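Local coordinates for protein dihydrofolate reductase (Enterococcus faecalis, PDB 4M7U) that catalyses the NADPH-dependent reduction of 7,8-dihydrofolate to 5,6,7,8-tetrahydrofolate, a step that probably feeds the synthesis of glycine, purines and DNA precursors, at residues Y77-E80 against G81-V84; D96-E99 against G100-I104; E41-H45 against N46-L50. All blocks are in the same frame, centred on the assembly; numbering follows the deposited sequence.

All three contacts sit where the chain enters a parallel strand of the central sheet of the dihydrofolate reductase fold. Contacts 2 and 3 are neighbours, their centres about 9 Å apart. Strands 101-104 and 47-51 lie side by side and are probably hydrogen-bonded through Val103 O to Val49 N (2.7 Å) and Val103 N to Thr47 O (2.7 Å). Contact 1 enters outermost strand 83-85, its centre about 16 Å from that of contact 3 and about 18 Å from that of contact 2. It comes nearest the cofactor: the Tyr77 side chain is about 6 Å from bound NADP, against about 11 Å for Leu48 and about 13 Å for Thr102.

Contact 1 of 3, residues Y77-E80 against G81-V84; sequences YQAE and GVLV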
ATOM      1  N   TYR A  77      18.692  -4.108  10.527  1.00 24.37           N
ATOM      2  CA  TYR A  77      17.363  -3.823  11.033  1.00 17.52           C
ATOM      3  C   TYR A  77      16.612  -5.121  11.286  1.00 30.80           C
ATOM      4  O   TYR A  77      16.469  -5.960  10.388  1.00 29.70           O
ATOM      5  CB  TYR A  77      16.586  -2.964  10.044  1.00 18.50           C
ATOM      6  CG  TYR A  77      15.328  -2.371  10.623  1.00 17.84           C
ATOM      7  CD1 TYR A  77      15.366  -1.165  11.312  1.00 19.13           C
ATOM      8  CD2 TYR A  77      14.109  -3.010  10.482  1.00 16.91           C
ATOM      9  CE1 TYR A  77      14.219  -0.613  11.841  1.00 19.79           C
ATOM     10  CE2 TYR A  77      12.946  -2.466  11.007  1.00 16.58           C
ATOM     11  CZ  TYR A  77      13.007  -1.274  11.684  1.00 15.35           C
ATOM     12  OH  TYR A  77      11.859  -0.724  12.210  1.00 16.58           O
ATOM     13  N   GLN A  78      16.142  -5.304  12.512  1.00 27.58           N
ATOM     14  CA  GLN A  78      15.196  -6.390  12.750  1.00 31.82           C
ATOM     15  C   GLN A  78      14.004  -5.906  13.564  1.00 34.32           C
ATOM     16  O   GLN A  78      14.107  -4.978  14.369  1.00 21.11           O
ATOM     17  CB  GLN A  78      15.855  -7.636  13.372  1.00 34.06           C
ATOM     18  CG  GLN A  78      16.725  -8.469  12.407  1.00 35.27           C
ATOM     19  CD  GLN A  78      15.973  -8.935  11.158  1.00 31.16           C
ATOM     20  OE1 GLN A  78      14.763  -9.162  11.194  1.00 44.12           O
ATOM     21  NE2 GLN A  78      16.693  -9.060  10.040  1.00 47.87           N
ATOM     22  N   ALA A  79      12.861  -6.518  13.292  1.00 31.12           N
ATOM     23  CA  ALA A  79      11.633  -6.201  13.973  1.00 41.42           C
ATOM     24  C   ALA A  79      10.948  -7.521  14.274  1.00 42.24           C
ATOM     25  O   ALA A  79      11.431  -8.587  13.880  1.00 35.48           O
ATOM     26  CB  ALA A  79      10.760  -5.337  13.100  1.00 33.59           C
ATOM     27  N   GLU A  80       9.822  -7.460  14.967  1.00 41.91           N
ATOM     28  CA  GLU A  80       9.137  -8.685  15.336  1.00 52.62           C
ATOM     29  C   GLU A  80       8.178  -9.142  14.246  1.00 28.59           C
ATOM     30  O   GLU A  80       7.322  -8.376  13.807  1.00 35.12           O
ATOM     31  CB  GLU A  80       8.406  -8.511  16.674  1.00 59.60           C
ATOM     32  CG  GLU A  80       9.325  -8.067  17.826  1.00 72.26           C
ATOM     33  CD  GLU A  80      10.564  -8.946  17.984  1.00 59.44           C
ATOM     34  OE1 GLU A  80      10.430 -10.194  17.944  1.00 59.70           O
ATOM     35  OE2 GLU A  80      11.676  -8.387  18.145  1.00 54.62           O
ATOM     36  N   GLY A  81       8.342 -10.386  13.801  1.00 28.60           N
ATOM     37  CA  GLY A  81       7.370 -11.023  12.929  1.00 23.49           C
ATOM     38  C   GLY A  81       7.312 -10.546  11.486  1.00 22.09           C
ATOM     39  O   GLY A  81       6.298 -10.749  10.815  1.00 20.49           O
ATOM     40  N   VAL A  82       8.381  -9.923  10.996  1.00 17.01           N
ATOM     41  CA  VAL A  82       8.395  -9.469   9.607  1.00 19.76           C
ATOM     42  C   VAL A  82       9.671  -9.905   8.900  1.00 18.10           C
ATOM     43  O   VAL A  82      10.698 -10.129   9.530  1.00 22.34           O
ATOM     44  CB  VAL A  82       8.233  -7.930   9.491  1.00 18.78           C
ATOM     45  CG1 VAL A  82       6.977  -7.446  10.222  1.00 15.72           C
ATOM     46  CG2 VAL A  82       9.454  -7.238  10.041  1.00 14.27           C
ATOM     47  N   LEU A  83       9.592 -10.056   7.587  1.00 16.14           N
ATOM     48  CA  LEU A  83      10.784 -10.207   6.784  1.00 10.39           C
ATOM     49  C   LEU A  83      11.334  -8.792   6.620  1.00 13.54           C
ATOM     50  O   LEU A  83      10.574  -7.819   6.612  1.00 13.54           O
ATOM     51  CB  LEU A  83      10.436 -10.797   5.413  1.00 10.15           C
ATOM     52  CG  LEU A  83       9.746 -12.163   5.447  1.00 18.71           C
ATOM     53  CD1 LEU A  83       9.456 -12.696   4.044  1.00  4.74           C
ATOM     54  CD2 LEU A  83      10.639 -13.122   6.183  1.00 20.46           C
ATOM     55  N   VAL A  84      12.648  -8.677   6.506  1.00 11.52           N
ATOM     56  CA  VAL A  84      13.281  -7.393   6.268  1.00 14.00           C
ATOM     57  C   VAL A  84      14.053  -7.518   4.983  1.00 10.82           C
ATOM     58  O   VAL A  84      14.793  -8.476   4.806  1.00 17.84           O
ATOM     59  CB  VAL A  84      14.275  -7.045   7.385  1.00 17.47           C
ATOM     60  CG1 VAL A  84      14.977  -5.744   7.061  1.00 14.94           C
ATOM     61  CG2 VAL A  84      13.560  -6.929   8.723  1.00 16.18           C
TER
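The surface loop entering strand 83-85, the outermost parallel strand at this end of the sheet, doubles back so that Val84 packs against Tyr77 and Gln78. With CG1 anti to the backbone N (chi1 177°), the isopropyl group of Val84 brings both methyls up to Tyr77 O, CG2 the closer (3.5 Å). CG2 also meets the edge of the Tyr77 ring, near its plane, at CD2 (4.3 Å). Gln78 is bent at chi2 (-56°), which folds its amide back over the same methyl: Gln78 OE1 is 3.5 Å from Val84 CG2. Nearer the bend, Ala79 CB touches Val82 CG2 at 3.8 Å. Gly81 takes the bend itself, with a positive phi of 73°. The Tyr77 hydroxyl is hydrogen-bonded to Glu56, and its side chain also touches Arg52 and Thr72, two residues that bind NADP. Phe55 of helix 52-57 packs on Ala79 and Val82. Between the two arms of the loop the contacts are methyl groups against a carbonyl oxygen, an amide, a ring edge and another methyl, implying cohesion by van der Waals packing and chain connectivity, not by directed polar bonds.

Contact 2 of 3, residues D96-E99 against G100-I104; sequences DKYE and GVTVI
The Tyr98 ring lies over the backbone of Gly100, two residues further on. Gly100 N sits 3.4 Å above one face, offset toward the rim on the side of CD2 and CE2. The rest of the Gly100 main chain follows along that rim: Tyr98 CD2 is 3.3 Å from Gly100 O, and Tyr98 CE2 is 3.4 Å from Gly100 C. Having no side chain, Gly100 can bring its main chain this close to the aromatic face. The ring comes back over the turn because CG stands anti to the backbone N of Tyr98, beside its carbonyl carbon (chi1 180°). At the ring edge, near its plane, Val101 O approaches Tyr98 CE2 at 3.5 Å, a carbonyl oxygen facing the weakly positive rim of the aromatic ring. Thr102 touches more loosely and obliquely, with OG1 4.0 Å from Tyr98 CD2. Glu99, between Tyr98 and Gly100, has its CB pointing away from the strand segment. The far end of the tyrosine has a partner of its own, since OH makes a weak hydrogen bond to His45 O, and its ring also meets that of Tyr94 with the planes about 20° apart. Tyr98 is thus in touch with the turn at its face, with helix 88-97 through Tyr94 and with the loop before strand 47-51. Beyond the turn Thr102 is buried, backbone-bonded to Met9 and Ala11 of strand 9-17. This is the second loop of a beta-alpha-beta crossover: strand 83-85 leads into helix 88-97, and the helix returns through this turn to parallel strand 101-104 in the central, mostly parallel sheet of the dihydrofolate reductase fold.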
ATOM      1  N   ASP A  96       8.139 -12.263  -7.632  1.00 25.11           N
ATOM      2  CA  ASP A  96       8.154 -13.134  -8.805  1.00 32.32           C
ATOM      3  C   ASP A  96       7.792 -14.581  -8.459  1.00 35.71           C
ATOM      4  O   ASP A  96       7.055 -15.245  -9.185  1.00 37.85           O
ATOM      5  CB  ASP A  96       9.530 -13.080  -9.474  1.00 24.69           C
ATOM      6  CG  ASP A  96       9.699 -14.135 -10.548  1.00 38.55           C
ATOM      7  OD1 ASP A  96       9.059 -13.999 -11.615  1.00 35.77           O
ATOM      8  OD2 ASP A  96      10.490 -15.089 -10.334  1.00 31.72           O
ATOM      9  N   LYS A  97       8.296 -15.058  -7.331  1.00 35.12           N
ATOM     10  CA  LYS A  97       8.117 -16.452  -6.966  1.00 30.78           C
ATOM     11  C   LYS A  97       7.087 -16.694  -5.861  1.00 38.80           C
ATOM     12  O   LYS A  97       6.862 -17.837  -5.462  1.00 38.98           O
ATOM     13  CB  LYS A  97       9.466 -17.067  -6.604  1.00 39.08           C
ATOM     14  CG  LYS A  97      10.484 -16.871  -7.707  1.00 43.32           C
ATOM     15  CD  LYS A  97      11.542 -17.955  -7.688  1.00 78.28           C
ATOM     16  CE  LYS A  97      12.316 -17.988  -9.000  1.00 62.55           C
ATOM     17  NZ  LYS A  97      13.343 -19.067  -8.981  1.00 50.23           N
ATOM     18  N   TYR A  98       6.456 -15.625  -5.379  1.00 32.86           N
ATOM     19  CA  TYR A  98       5.403 -15.756  -4.372  1.00 32.41           C
ATOM     20  C   TYR A  98       4.094 -16.145  -5.060  1.00 27.33           C
ATOM     21  O   TYR A  98       3.762 -15.611  -6.130  1.00 32.93           O
ATOM     22  CB  TYR A  98       5.251 -14.454  -3.565  1.00 29.83           C
ATOM     23  CG  TYR A  98       4.178 -14.493  -2.494  1.00 29.15           C
ATOM     24  CD1 TYR A  98       4.267 -15.376  -1.414  1.00 21.15           C
ATOM     25  CD2 TYR A  98       3.083 -13.636  -2.555  1.00 21.71           C
ATOM     26  CE1 TYR A  98       3.280 -15.404  -0.427  1.00 21.09           C
ATOM     27  CE2 TYR A  98       2.100 -13.655  -1.575  1.00 19.67           C
ATOM     28  CZ  TYR A  98       2.205 -14.537  -0.514  1.00 20.86           C
ATOM     29  OH  TYR A  98       1.225 -14.550   0.454  1.00 26.78           O
ATOM     30  N   GLU A  99       3.371 -17.085  -4.450  1.00 31.16           N
ATOM     31  CA  GLU A  99       2.157 -17.655  -5.049  1.00 47.74           C
ATOM     32  C   GLU A  99       0.927 -16.741  -4.987  1.00 39.78           C
ATOM     33  O   GLU A  99      -0.011 -16.911  -5.770  1.00 59.44           O
ATOM     34  CB  GLU A  99       1.816 -19.023  -4.425  1.00 35.68           C
ATOM     35  CG  GLU A  99       2.991 -19.987  -4.251  1.00 44.42           C
ATOM     36  CD  GLU A  99       3.523 -20.558  -5.563  1.00 73.51           C
ATOM     37  OE1 GLU A  99       3.695 -19.793  -6.539  1.00 66.89           O
ATOM     38  OE2 GLU A  99       3.781 -21.785  -5.615  1.00 75.91           O
ATOM     39  N   GLY A 100       0.921 -15.790  -4.061  1.00 21.28           N
ATOM     40  CA  GLY A 100      -0.194 -14.866  -3.934  1.00 25.76           C
ATOM     41  C   GLY A 100       0.165 -13.472  -4.422  1.00 23.75           C
ATOM     42  O   GLY A 100       1.084 -13.308  -5.223  1.00 25.21           O
ATOM     43  N   VAL A 101      -0.552 -12.464  -3.940  1.00 13.02           N
ATOM     44  CA  VAL A 101      -0.318 -11.103  -4.403  1.00 16.54           C
ATOM     45  C   VAL A 101       0.643 -10.402  -3.434  1.00 17.94           C
ATOM     46  O   VAL A 101       0.563 -10.593  -2.215  1.00 18.93           O
ATOM     47  CB  VAL A 101      -1.650 -10.291  -4.521  1.00 21.05           C
ATOM     48  CG1 VAL A 101      -1.394  -8.917  -5.150  1.00 21.78           C
ATOM     49  CG2 VAL A 101      -2.687 -11.046  -5.344  1.00 25.77           C
ATOM     50  N   THR A 102       1.558  -9.610  -3.983  1.00 13.83           N
ATOM     51  CA  THR A 102       2.479  -8.803  -3.191  1.00 13.00           C
ATOM     52  C   THR A 102       1.923  -7.383  -3.167  1.00 16.55           C
ATOM     53  O   THR A 102       1.973  -6.661  -4.170  1.00 12.92           O
ATOM     54  CB  THR A 102       3.908  -8.796  -3.796  1.00 15.00           C
ATOM     55  OG1 THR A 102       4.379 -10.145  -3.951  1.00 12.09           O
ATOM     56  CG2 THR A 102       4.876  -8.024  -2.897  1.00  9.42           C
ATOM     57  N   VAL A 103       1.372  -6.994  -2.021  1.00 15.44           N
ATOM     58  CA  VAL A 103       0.693  -5.717  -1.901  1.00  8.88           C
ATOM     59  C   VAL A 103       1.657  -4.661  -1.398  1.00  8.12           C
ATOM     60  O   VAL A 103       2.334  -4.845  -0.372  1.00 13.80           O
ATOM     61  CB  VAL A 103      -0.493  -5.818  -0.945  1.00  9.87           C
ATOM     62  CG1 VAL A 103      -1.156  -4.475  -0.791  1.00  9.86           C
ATOM     63  CG2 VAL A 103      -1.494  -6.842  -1.467  1.00 11.78           C
ATOM     64  N   ILE A 104       1.745  -3.567  -2.143  1.00 10.09           N
ATOM     65  CA  ILE A 104       2.614  -2.457  -1.775  1.00  8.93           C
ATOM     66  C   ILE A 104       1.793  -1.507  -0.912  1.00  9.94           C
ATOM     67  O   ILE A 104       0.870  -0.857  -1.399  1.00 11.73           O
ATOM     68  CB  ILE A 104       3.132  -1.695  -3.018  1.00 11.97           C
ATOM     69  CG1 ILE A 104       3.710  -2.665  -4.052  1.00 11.51           C
ATOM     70  CG2 ILE A 104       4.178  -0.676  -2.610  1.00  7.35           C
ATOM     71  CD1 ILE A 104       4.793  -3.599  -3.469  1.00 14.76           C
TER

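Contact 3 of 3, residues E41-H45 against N46-L50; sequences EKTIH and NTLVL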
ATOM      1  N   GLU A  41      -9.124  -7.192   3.847  1.00 21.21           N
ATOM      2  CA  GLU A  41      -9.624  -8.162   2.880  1.00 21.43           C
ATOM      3  C   GLU A  41      -8.631  -8.363   1.737  1.00 22.55           C
ATOM      4  O   GLU A  41      -8.420  -9.480   1.268  1.00 25.73           O
ATOM      5  CB  GLU A  41     -10.967  -7.698   2.319  1.00 28.45           C
ATOM      6  CG  GLU A  41     -11.432  -8.468   1.087  1.00 43.74           C
ATOM      7  CD  GLU A  41     -12.384  -9.604   1.434  1.00 78.77           C
ATOM      8  OE1 GLU A  41     -13.339  -9.366   2.212  1.00 77.77           O
ATOM      9  OE2 GLU A  41     -12.178 -10.731   0.926  1.00 70.73           O
ATOM     10  N   LYS A  42      -8.003  -7.272   1.310  1.00 22.26           N
ATOM     11  CA  LYS A  42      -7.080  -7.300   0.178  1.00 20.65           C
ATOM     12  C   LYS A  42      -5.693  -7.839   0.539  1.00 24.23           C
ATOM     13  O   LYS A  42      -4.966  -8.327  -0.328  1.00 28.01           O
ATOM     14  CB  LYS A  42      -6.945  -5.896  -0.428  1.00 20.03           C
ATOM     15  CG  LYS A  42      -8.140  -5.429  -1.259  1.00 21.53           C
ATOM     16  CD  LYS A  42      -8.133  -6.093  -2.644  1.00 21.29           C
ATOM     17  CE  LYS A  42      -9.143  -5.425  -3.590  1.00 32.23           C
ATOM     18  NZ  LYS A  42     -10.326  -6.269  -3.940  1.00 43.59           N
ATOM     19  N   THR A  43      -5.320  -7.748   1.812  1.00 18.36           N
ATOM     20  CA  THR A  43      -3.987  -8.184   2.223  1.00 24.17           C
ATOM     21  C   THR A  43      -3.960  -9.545   2.939  1.00 24.76           C
ATOM     22  O   THR A  43      -2.913 -10.195   2.982  1.00 18.73           O
ATOM     23  CB  THR A  43      -3.274  -7.119   3.088  1.00 24.15           C
ATOM     24  OG1 THR A  43      -4.059  -6.847   4.255  1.00 20.49           O
ATOM     25  CG2 THR A  43      -3.077  -5.817   2.289  1.00 17.31           C
ATOM     26  N   ILE A  44      -5.098  -9.958   3.501  1.00 19.33           N
ATOM     27  CA  ILE A  44      -5.193 -11.217   4.253  1.00 25.64           C
ATOM     28  C   ILE A  44      -4.651 -12.384   3.432  1.00 20.58           C
ATOM     29  O   ILE A  44      -4.930 -12.492   2.237  1.00 24.22           O
ATOM     30  CB  ILE A  44      -6.650 -11.515   4.735  1.00 21.81           C
ATOM     31  CG1 ILE A  44      -6.670 -12.661   5.740  1.00 32.35           C
ATOM     32  CG2 ILE A  44      -7.574 -11.825   3.578  1.00 22.39           C
ATOM     33  CD1 ILE A  44      -6.182 -12.247   7.105  1.00 42.76           C
ATOM     34  N   HIS A  45      -3.819 -13.211   4.062  1.00 20.77           N
ATOM     35  CA  HIS A  45      -3.169 -14.344   3.391  1.00 20.19           C
ATOM     36  C   HIS A  45      -2.306 -13.951   2.189  1.00 29.68           C
ATOM     37  O   HIS A  45      -1.894 -14.820   1.410  1.00 28.60           O
ATOM     38  CB  HIS A  45      -4.197 -15.417   2.998  1.00 28.59           C
ATOM     39  CG  HIS A  45      -5.069 -15.850   4.136  1.00 29.88           C
ATOM     40  ND1 HIS A  45      -6.443 -15.927   4.039  1.00 40.47           N
ATOM     41  CD2 HIS A  45      -4.759 -16.198   5.408  1.00 32.26           C
ATOM     42  CE1 HIS A  45      -6.944 -16.312   5.201  1.00 32.94           C
ATOM     43  NE2 HIS A  45      -5.945 -16.482   6.049  1.00 45.27           N
ATOM     44  N   ASN A  46      -2.016 -12.656   2.042  1.00 20.93           N
ATOM     45  CA  ASN A  46      -1.052 -12.212   1.032  1.00 19.39           C
ATOM     46  C   ASN A  46       0.239 -11.677   1.658  1.00 19.40           C
ATOM     47  O   ASN A  46       0.526 -11.928   2.833  1.00 23.39           O
ATOM     48  CB  ASN A  46      -1.670 -11.160   0.103  1.00 17.10           C
ATOM     49  CG  ASN A  46      -2.674 -11.758  -0.861  1.00 29.70           C
ATOM     50  OD1 ASN A  46      -2.380 -12.738  -1.558  1.00 21.66           O
ATOM     51  ND2 ASN A  46      -3.871 -11.180  -0.901  1.00 26.96           N
ATOM     52  N   THR A  47       1.021 -10.949   0.866  1.00 14.41           N
ATOM     53  CA  THR A  47       2.191 -10.265   1.390  1.00 16.39           C
ATOM     54  C   THR A  47       1.981  -8.753   1.359  1.00 12.73           C
ATOM     55  O   THR A  47       1.434  -8.207   0.397  1.00 16.79           O
ATOM     56  CB  THR A  47       3.473 -10.668   0.629  1.00 12.79           C
ATOM     57  OG1 THR A  47       3.678 -12.077   0.789  1.00 16.37           O
ATOM     58  CG2 THR A  47       4.685  -9.924   1.190  1.00 13.27           C
ATOM     59  N   LEU A  48       2.384  -8.084   2.431  1.00 14.99           N
ATOM     60  CA  LEU A  48       2.278  -6.637   2.517  1.00 11.67           C
ATOM     61  C   LEU A  48       3.693  -6.028   2.617  1.00 12.06           C
ATOM     62  O   LEU A  48       4.483  -6.426   3.485  1.00 15.05           O
ATOM     63  CB  LEU A  48       1.444  -6.257   3.743  1.00 15.71           C
ATOM     64  CG  LEU A  48       1.314  -4.754   4.000  1.00 16.17           C
ATOM     65  CD1 LEU A  48       0.480  -4.098   2.891  1.00  8.97           C
ATOM     66  CD2 LEU A  48       0.713  -4.478   5.373  1.00 16.23           C
ATOM     67  N   VAL A  49       4.009  -5.084   1.728  1.00  9.52           N
ATOM     68  CA  VAL A  49       5.330  -4.433   1.708  1.00 11.43           C
ATOM     69  C   VAL A  49       5.232  -3.022   2.268  1.00 17.07           C
ATOM     70  O   VAL A  49       4.436  -2.219   1.783  1.00 11.23           O
ATOM     71  CB  VAL A  49       5.911  -4.345   0.269  1.00 11.05           C
ATOM     72  CG1 VAL A  49       7.290  -3.670   0.280  1.00  9.96           C
ATOM     73  CG2 VAL A  49       6.001  -5.732  -0.349  1.00  8.35           C
ATOM     74  N   LEU A  50       6.044  -2.721   3.284  1.00 12.73           N
ATOM     75  CA  LEU A  50       6.021  -1.408   3.930  1.00 11.55           C
ATOM     76  C   LEU A  50       7.432  -0.805   4.056  1.00 19.15           C
ATOM     77  O   LEU A  50       8.369  -1.491   4.477  1.00 13.11           O
ATOM     78  CB  LEU A  50       5.407  -1.515   5.329  1.00 13.16           C
ATOM     79  CG  LEU A  50       3.975  -2.021   5.483  1.00 15.38           C
ATOM     80  CD1 LEU A  50       3.623  -2.145   6.970  1.00 10.73           C
ATOM     81  CD2 LEU A  50       3.035  -1.045   4.800  1.00 12.97           C
TER
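Two flat groups flank the turn between helix 33-43 and strand 47-51: the imidazole of His45, with one face under Ile44, and the amide of Asn46, held to Lys42. Ile44 CG1 sits over the centre of the His45 ring, 3.6 Å above the plane. The ND2 end of the Asn46 amide reaches back to Lys42 O at 3.1 Å. That bond is bent, with 143° at the hydrogen; the donor stands above the carbonyl plane, and the acceptor is tilted out of the amide plane. Thr43 to Asn46 form a type II beta turn, closed by Asn46 N to Thr43 O (2.8 Å, 149° at the hydrogen) and with His45 at the positive-phi position. Asn46 therefore takes two successive carbonyls at the C-terminal end of the helix, Lys42 O with its side chain and Thr43 O with its main chain. Setting CG anti to its own carbonyl carbon (chi1 -73°) swings the amide back toward the helix. Its other end is also bonded, OD1 accepting from Val101 N, beside strand 47-51 where the chain enters the neighbouring strand, so the side chain bridges the helix end and the chain at Val101. On the buried side, Thr43 CG2 meets Leu48 CD1 at 4.0 Å, the two side chains crossing at a slant with Val103 touching both. Thr43 OG1 is hydrogen-bonded to Phe39 O, one turn back in the helix, and to Arg66 NE.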